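Local coordinates for protein pectate lyase/Amb allergen (Acidovorax citrulli, PDB 4HWV) that probably cleaves pectate, a plant cell-wall polysaccharide, as a calcium-binding, secreted lyase of polysaccharide lyase family 1 with a right-handed parallel beta-helix fold, at residues W238-T243 with L292-F297; N199-D204 with A478-L483; V324-N329 with V346-N351. All coordinates share one frame; numbering follows the deposited sequence.

Contact 1. Residues W238-T243 with L292-F297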
# COMPACT_ATOMS: atom_id res chain seq x y z
N TRP A 238 -8.26 -25.69 8.36
CA TRP A 238 -7.88 -25.73 6.96
C TRP A 238 -8.00 -24.31 6.39
O TRP A 238 -9.10 -23.73 6.33
CB TRP A 238 -8.80 -26.69 6.19
CG TRP A 238 -8.40 -26.88 4.74
CD1 TRP A 238 -7.13 -26.96 4.23
CD2 TRP A 238 -9.29 -27.01 3.62
NE1 TRP A 238 -7.18 -27.14 2.87
CE2 TRP A 238 -8.49 -27.18 2.47
CE3 TRP A 238 -10.70 -27.00 3.48
CZ2 TRP A 238 -9.05 -27.31 1.19
CZ3 TRP A 238 -11.24 -27.15 2.20
CH2 TRP A 238 -10.42 -27.28 1.08
N ILE A 239 -6.84 -23.77 6.00
CA ILE A 239 -6.75 -22.42 5.48
C ILE A 239 -6.32 -22.57 4.03
O ILE A 239 -5.17 -22.92 3.75
CB ILE A 239 -5.71 -21.61 6.29
CG1 ILE A 239 -6.21 -21.45 7.73
CG2 ILE A 239 -5.40 -20.27 5.62
CD1 ILE A 239 -5.12 -21.04 8.72
N ASP A 240 -7.27 -22.34 3.12
CA ASP A 240 -7.09 -22.73 1.73
C ASP A 240 -7.51 -21.63 0.75
O ASP A 240 -8.59 -21.05 0.88
CB ASP A 240 -7.93 -23.99 1.45
CG ASP A 240 -7.88 -24.41 -0.01
OD1 ASP A 240 -6.86 -24.98 -0.45
OD2 ASP A 240 -8.88 -24.14 -0.72
N HIS A 241 -6.68 -21.37 -0.26
CA HIS A 241 -7.07 -20.45 -1.33
C HIS A 241 -7.40 -19.05 -0.80
O HIS A 241 -8.37 -18.42 -1.23
CB HIS A 241 -8.24 -21.00 -2.16
CG HIS A 241 -7.84 -21.94 -3.25
ND1 HIS A 241 -7.99 -23.30 -3.15
CD2 HIS A 241 -7.35 -21.71 -4.49
CE1 HIS A 241 -7.61 -23.87 -4.29
NE2 HIS A 241 -7.20 -22.93 -5.11
N ASN A 242 -6.55 -18.55 0.10
CA ASN A 242 -6.66 -17.17 0.57
C ASN A 242 -5.42 -16.41 0.14
O ASN A 242 -4.42 -17.01 -0.28
CB ASN A 242 -6.76 -17.10 2.10
CG ASN A 242 -7.90 -17.93 2.64
OD1 ASN A 242 -9.07 -17.54 2.53
ND2 ASN A 242 -7.57 -19.09 3.23
N THR A 243 -5.51 -15.09 0.23
CA THR A 243 -4.35 -14.23 0.01
C THR A 243 -4.11 -13.46 1.30
O THR A 243 -5.07 -13.06 1.96
CB THR A 243 -4.61 -13.30 -1.18
OG1 THR A 243 -4.77 -14.12 -2.34
CG2 THR A 243 -3.46 -12.30 -1.40
N LEU A 292 -2.27 -25.30 5.64
CA LEU A 292 -2.35 -24.10 4.82
C LEU A 292 -2.03 -24.50 3.39
O LEU A 292 -0.89 -24.88 3.10
CB LEU A 292 -1.36 -23.03 5.32
CG LEU A 292 -1.56 -22.62 6.77
CD1 LEU A 292 -0.65 -23.42 7.70
CD2 LEU A 292 -1.30 -21.14 6.94
N SER A 293 -3.03 -24.46 2.51
CA SER A 293 -2.89 -24.96 1.15
C SER A 293 -3.31 -23.90 0.13
O SER A 293 -4.29 -23.18 0.34
CB SER A 293 -3.73 -26.23 0.97
OG SER A 293 -5.08 -26.00 1.35
N ASN A 294 -2.55 -23.81 -0.96
CA ASN A 294 -2.99 -23.04 -2.13
C ASN A 294 -3.24 -21.57 -1.83
O ASN A 294 -4.10 -20.95 -2.45
CB ASN A 294 -4.26 -23.67 -2.73
CG ASN A 294 -4.11 -25.16 -2.95
OD1 ASN A 294 -3.15 -25.61 -3.57
ND2 ASN A 294 -5.06 -25.94 -2.41
N ASN A 295 -2.48 -21.01 -0.88
CA ASN A 295 -2.61 -19.59 -0.53
C ASN A 295 -1.52 -18.76 -1.20
O ASN A 295 -0.49 -19.30 -1.60
CB ASN A 295 -2.49 -19.36 0.99
CG ASN A 295 -3.49 -20.15 1.79
OD1 ASN A 295 -4.67 -19.79 1.86
ND2 ASN A 295 -3.04 -21.21 2.43
N HIS A 296 -1.77 -17.46 -1.32
CA HIS A 296 -0.77 -16.50 -1.76
C HIS A 296 -0.42 -15.60 -0.57
O HIS A 296 -1.26 -14.82 -0.14
CB HIS A 296 -1.33 -15.67 -2.91
CG HIS A 296 -0.36 -14.68 -3.48
ND1 HIS A 296 -0.77 -13.64 -4.29
CD2 HIS A 296 0.99 -14.57 -3.37
CE1 HIS A 296 0.28 -12.95 -4.68
NE2 HIS A 296 1.36 -13.49 -4.14
N PHE A 297 0.78 -15.75 -0.04
CA PHE A 297 1.26 -14.91 1.05
C PHE A 297 2.29 -13.96 0.48
O PHE A 297 3.24 -14.41 -0.15
CB PHE A 297 1.98 -15.75 2.12
CG PHE A 297 1.15 -16.84 2.73
CD1 PHE A 297 0.31 -16.59 3.82
CD2 PHE A 297 1.21 -18.14 2.25
CE1 PHE A 297 -0.44 -17.60 4.40
CE2 PHE A 297 0.46 -19.17 2.84
CZ PHE A 297 -0.36 -18.90 3.91
O HOH W 1 -3.52 -13.31 -4.62
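Ser-293 meets Asp-240 and Trp-238 at once: its OG gives its hydrogen to Asp-240 OD1 at 2.7 Å, on the lone pair anti to the other oxygen, and accepts a bent bond from Trp-238 NE1 at 2.8 Å, with OG 29° out of the indole plane.

Asp-240 can be followed outward from the strand. CB lies 3.3 Å above the Trp-238 ring plane, toward its rim; CB and CG each come within 3.5 Å of Ser-293 OG. With CG anti to the backbone N (chi1 176°), OD1 also accepts from Asn-294 ND2 at 2.8 Å, met nearly end-on. OD2 binds ND1 of His-241 and forms a salt bridge with Arg-198. Asn-294 CB, in turn, sits 3.7 Å from the centroid of the His-241 ring, over its face.

At the turns joining consecutive strands within each beta-helix coil, Asn-295 lies alongside Asn-242, amide planes 10° apart. Its ND2 donates to Ile-239 O, and its OD1 accepts from Asn-242 N at 2.9 Å and from Asn-242 ND2. Asn-242 also bonds Ile-200 N and Ile-197 O.

The chemistry implies amides supplementing backbone bonds (His-241 N to Ser-293 O, His-296 N to Asn-242 O) at the bend, beside a buried carboxylate whose charge Arg-198 would help balance.

Contact 2. Residues N199-D204 with A478-L483; sequences NITFED and AGAGKL
Asn-199 and Ala-480 bring a turn of the right-handed parallel beta-helix against the chain that follows helix 470-477, with their CA atoms 4.4 Å apart. The 199-204 segment leaves this turn along strand 201-203, whereas 478-483 has no regular secondary structure.

Direct hydrogen bonding across the interface comes from Gly-481 N, which donates to Asn-199 OD1 at 2.9 Å with an N-H...O angle of 159°. The donor is tilted 18° from the carbonyl plane. Asn-199 CG stands anti to the backbone N (chi1 -159°), a setting that carries OD1 to the loop; ND2 of the same amide donates to the carbonyls of Gly-171 and Gly-173, so both ends of the group are held and its rotation is fixed. A further hydrogen bond runs from Ala-480 N, as donor, to Thr-243 OG1 on the next coil, so the loop spans two coils of the helix.

Van der Waals contact is modest. Ala-480 points its methyl group at the turn, where CB lies 3.4 Å from Thr-201 OG1 and 3.7 Å from Ile-200 O. Leu-483 packs on Arg-198 and His-241.

Solvent-mediated bonding completes the junction: one water donates to Asn-199 OD1 at 2.8 Å and to Gly-479 O at 2.8 Å, and accepts from Lys-482 N at 2.9 Å.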
# COMPACT_ATOMS: atom_id res chain seq x y z
N ASN A 199 -10.89 -18.44 0.28
CA ASN A 199 -11.27 -17.46 -0.72
C ASN A 199 -11.40 -16.03 -0.20
O ASN A 199 -12.18 -15.25 -0.75
CB ASN A 199 -12.56 -17.87 -1.44
CG ASN A 199 -12.71 -17.16 -2.78
OD1 ASN A 199 -11.72 -16.98 -3.49
ND2 ASN A 199 -13.94 -16.77 -3.13
N ILE A 200 -10.58 -15.67 0.79
CA ILE A 200 -10.60 -14.32 1.37
C ILE A 200 -9.22 -13.70 1.17
O ILE A 200 -8.18 -14.38 1.27
CB ILE A 200 -10.95 -14.39 2.87
CG1 ILE A 200 -12.37 -14.92 3.04
CG2 ILE A 200 -10.80 -13.02 3.56
CD1 ILE A 200 -12.65 -15.50 4.41
N THR A 201 -9.21 -12.41 0.87
CA THR A 201 -7.96 -11.63 0.89
C THR A 201 -7.85 -10.91 2.23
O THR A 201 -8.68 -10.05 2.55
CB THR A 201 -7.93 -10.65 -0.28
OG1 THR A 201 -7.85 -11.41 -1.48
CG2 THR A 201 -6.70 -9.74 -0.22
N PHE A 202 -6.84 -11.28 3.02
CA PHE A 202 -6.59 -10.72 4.34
C PHE A 202 -5.47 -9.69 4.19
O PHE A 202 -4.43 -9.99 3.60
CB PHE A 202 -6.10 -11.83 5.28
CG PHE A 202 -7.15 -12.82 5.69
CD1 PHE A 202 -7.91 -12.57 6.83
CD2 PHE A 202 -7.37 -13.99 4.96
CE1 PHE A 202 -8.87 -13.47 7.24
CE2 PHE A 202 -8.34 -14.90 5.39
CZ PHE A 202 -9.08 -14.65 6.52
N GLU A 203 -5.66 -8.48 4.73
CA GLU A 203 -4.61 -7.46 4.64
C GLU A 203 -4.37 -6.74 5.95
O GLU A 203 -5.32 -6.29 6.61
CB GLU A 203 -4.97 -6.35 3.64
CG GLU A 203 -5.14 -6.84 2.20
CD GLU A 203 -5.57 -5.76 1.23
OE1 GLU A 203 -5.46 -4.57 1.55
OE2 GLU A 203 -5.99 -6.13 0.11
N ASP A 204 -3.09 -6.61 6.30
CA ASP A 204 -2.59 -5.51 7.13
C ASP A 204 -3.17 -5.51 8.54
O ASP A 204 -3.94 -4.62 8.92
CB ASP A 204 -2.86 -4.18 6.41
CG ASP A 204 -2.16 -3.00 7.07
OD1 ASP A 204 -1.22 -3.20 7.86
OD2 ASP A 204 -2.58 -1.87 6.79
N ALA A 478 -2.84 -20.02 -7.30
CA ALA A 478 -2.93 -19.88 -5.85
C ALA A 478 -3.70 -18.64 -5.41
O ALA A 478 -3.79 -17.66 -6.15
CB ALA A 478 -1.53 -19.85 -5.24
N GLY A 479 -4.23 -18.69 -4.20
CA GLY A 479 -4.79 -17.51 -3.56
C GLY A 479 -6.29 -17.33 -3.67
O GLY A 479 -7.04 -18.19 -4.15
N ALA A 480 -6.73 -16.18 -3.18
CA ALA A 480 -8.13 -15.80 -3.30
C ALA A 480 -8.49 -15.45 -4.75
O ALA A 480 -7.61 -15.14 -5.57
CB ALA A 480 -8.42 -14.60 -2.38
N GLY A 481 -9.78 -15.50 -5.06
CA GLY A 481 -10.24 -15.09 -6.37
C GLY A 481 -10.06 -16.15 -7.45
O GLY A 481 -10.13 -15.83 -8.63
N LYS A 482 -9.84 -17.41 -7.04
CA LYS A 482 -9.61 -18.50 -7.98
C LYS A 482 -10.73 -19.55 -7.94
O LYS A 482 -11.16 -20.05 -8.97
CB LYS A 482 -8.27 -19.17 -7.65
CG LYS A 482 -7.07 -18.25 -7.72
CD LYS A 482 -6.78 -17.81 -9.16
CE LYS A 482 -5.55 -16.93 -9.21
NZ LYS A 482 -5.29 -16.44 -10.58
N LEU A 483 -11.21 -19.87 -6.74
CA LEU A 483 -12.26 -20.88 -6.57
C LEU A 483 -13.60 -20.49 -7.15
O LEU A 483 -14.40 -21.37 -7.52
CB LEU A 483 -12.44 -21.19 -5.08
CG LEU A 483 -11.32 -21.99 -4.43
CD1 LEU A 483 -11.56 -22.06 -2.93
CD2 LEU A 483 -11.26 -23.41 -5.01
O HOH W 2 -9.78 -18.73 -4.43

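Contact 3. Residues V324-N329 with V346-N351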
# COMPACT_ATOMS: atom_id res chain seq x y z
N VAL A 324 1.55 -29.07 11.46
CA VAL A 324 1.13 -28.13 10.43
C VAL A 324 1.66 -28.61 9.07
O VAL A 324 2.82 -29.04 8.96
CB VAL A 324 1.69 -26.71 10.69
CG1 VAL A 324 1.14 -25.72 9.67
CG2 VAL A 324 1.35 -26.25 12.09
N THR A 325 0.80 -28.55 8.06
CA THR A 325 1.19 -28.83 6.68
C THR A 325 1.04 -27.57 5.84
O THR A 325 -0.01 -26.92 5.88
CB THR A 325 0.28 -29.90 6.07
OG1 THR A 325 0.31 -31.09 6.87
CG2 THR A 325 0.71 -30.20 4.64
N PHE A 326 2.08 -27.22 5.09
CA PHE A 326 2.02 -26.13 4.09
C PHE A 326 2.23 -26.74 2.71
O PHE A 326 3.28 -27.32 2.45
CB PHE A 326 3.18 -25.13 4.26
CG PHE A 326 3.14 -24.27 5.49
CD1 PHE A 326 3.64 -24.73 6.71
CD2 PHE A 326 2.69 -22.95 5.40
CE1 PHE A 326 3.69 -23.90 7.83
CE2 PHE A 326 2.72 -22.11 6.52
CZ PHE A 326 3.23 -22.60 7.74
N HIS A 327 1.27 -26.57 1.80
CA HIS A 327 1.52 -27.01 0.43
C HIS A 327 0.81 -26.16 -0.60
O HIS A 327 -0.29 -25.64 -0.35
CB HIS A 327 1.22 -28.52 0.23
CG HIS A 327 -0.23 -28.88 0.22
ND1 HIS A 327 -1.01 -28.83 -0.93
CD2 HIS A 327 -1.04 -29.36 1.19
CE1 HIS A 327 -2.23 -29.26 -0.65
NE2 HIS A 327 -2.27 -29.58 0.63
N GLY A 328 1.45 -26.01 -1.76
CA GLY A 328 0.86 -25.30 -2.87
C GLY A 328 0.81 -23.80 -2.68
O GLY A 328 0.10 -23.10 -3.41
N ASN A 329 1.55 -23.28 -1.71
CA ASN A 329 1.50 -21.85 -1.44
C ASN A 329 2.54 -21.08 -2.24
O ASN A 329 3.60 -21.62 -2.59
CB ASN A 329 1.71 -21.57 0.05
CG ASN A 329 0.70 -22.29 0.94
OD1 ASN A 329 -0.48 -21.95 0.95
ND2 ASN A 329 1.17 -23.29 1.68
N VAL A 346 6.19 -30.51 11.09
CA VAL A 346 5.74 -29.58 10.05
C VAL A 346 6.24 -30.03 8.67
O VAL A 346 7.43 -30.27 8.47
CB VAL A 346 6.21 -28.15 10.36
CG1 VAL A 346 5.86 -27.19 9.23
CG2 VAL A 346 5.59 -27.69 11.67
N HIS A 347 5.29 -30.18 7.75
CA HIS A 347 5.55 -30.66 6.41
C HIS A 347 5.35 -29.50 5.44
O HIS A 347 4.28 -28.90 5.43
CB HIS A 347 4.55 -31.80 6.12
CG HIS A 347 4.72 -32.48 4.80
ND1 HIS A 347 3.70 -33.22 4.24
CD2 HIS A 347 5.78 -32.61 3.96
CE1 HIS A 347 4.11 -33.77 3.12
NE2 HIS A 347 5.37 -33.41 2.91
N LEU A 348 6.38 -29.18 4.65
CA LEU A 348 6.25 -28.14 3.62
C LEU A 348 6.54 -28.80 2.29
O LEU A 348 7.65 -29.27 2.06
CB LEU A 348 7.25 -26.99 3.83
CG LEU A 348 7.14 -26.29 5.19
CD1 LEU A 348 8.20 -26.80 6.15
CD2 LEU A 348 7.19 -24.76 5.04
N TYR A 349 5.53 -28.88 1.43
CA TYR A 349 5.76 -29.46 0.12
C TYR A 349 5.14 -28.66 -1.01
O TYR A 349 4.09 -28.06 -0.85
CB TYR A 349 5.31 -30.94 0.05
CG TYR A 349 3.83 -31.26 0.12
CD1 TYR A 349 3.17 -31.40 1.34
CD2 TYR A 349 3.09 -31.50 -1.05
CE1 TYR A 349 1.82 -31.75 1.39
CE2 TYR A 349 1.74 -31.83 -1.00
CZ TYR A 349 1.12 -31.96 0.22
OH TYR A 349 -0.22 -32.30 0.26
N ASN A 350 5.83 -28.62 -2.15
CA ASN A 350 5.28 -27.98 -3.34
C ASN A 350 4.85 -26.54 -3.08
O ASN A 350 3.76 -26.12 -3.48
CB ASN A 350 4.09 -28.76 -3.92
CG ASN A 350 4.48 -30.10 -4.55
OD1 ASN A 350 3.65 -30.99 -4.60
ND2 ASN A 350 5.70 -30.22 -5.09
N ASN A 351 5.70 -25.79 -2.39
CA ASN A 351 5.50 -24.34 -2.28
C ASN A 351 6.49 -23.63 -3.21
O ASN A 351 7.53 -24.19 -3.56
CB ASN A 351 5.72 -23.88 -0.85
CG ASN A 351 4.81 -24.59 0.12
OD1 ASN A 351 3.60 -24.32 0.16
ND2 ASN A 351 5.36 -25.53 0.87
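Phe-326 O is gripped by two donors of the 346-351 segment. Tyr-349 N approaches nearly along the carbonyl axis at 2.9 Å, while Asn-351 ND2 comes from well above the carbonyl plane, 65° out of it, at 3.2 Å. The first is a rung of the parallel ladder between strands 324-327 and 346-349; the second is a side chain reaching back from the turn. Its other end is equally engaged, for Asn-351 OD1 accepts from both Asn-329 N and Asn-329 ND2. The two amides lie side by side with planes 4° apart, as expected of an asparagine ladder in a parallel beta-helix turn. The ladder bonds to backbone as well: on the following coil Asn-382 takes Asn-351 N on its OD1 and gives its ND2 to Leu-348 O, and on the preceding one Asn-295 N donates to Asn-329 OD1.

On one face of the strands, Phe-326 and Leu-348 run alongside each other, with CD1 of the ring 3.9 Å from Leu-348 CD2. The ring edge faces Val-346 CG1, and Val-324 CB meets Val-346 CG2.

The other face carries His-327 over Tyr-349. Both have CG between the backbone N and the carbonyl carbon, and the shared setting aligns their side chains. His-327 CB makes a CH-pi contact with the tyrosine ring, 3.3 Å from its centroid and 8° off the ring normal, but the two rings are slid apart along nearly parallel planes, so they barely overlap. Tyr-349 OH lies instead over the imidazole face near its rim, 3.2 Å from His-327 CD2. His-327 NE2 is bound to Thr-24 OG1, which ties this face to the N-terminal chain.

The chemistry implies a division of labour: backbone bonds join the strands, side chains pack on either face, and the amides supply bonds at the turn.

Contacts 1 and 3 are buried rungs of the same beta-helix, whereas contact 2 is partly buried and joins a turn to a C-terminal loop. Strands 290-293 and 324-327 are neighbours: Leu-292 N approaches Thr-325 O at 2.8 Å, and Asn-295 N approaches Asn-329 OD1 at 2.9 Å. Contact 1 centres on a carboxylate whose ionic partner lies outside its segments, while contact 3 has the larger aromatic and aliphatic share; contact 2, less buried, carries a bridging water where contact 3 has interlocked amides. The 478-483 loop also reaches contact 1, with Gly-479 N 2.9 Å from Asn-294 O. Contacts 2 and 3 reach the same beta-helix but touch slightly, Ala-478 CB lying 4.1 Å from Gly-328 O.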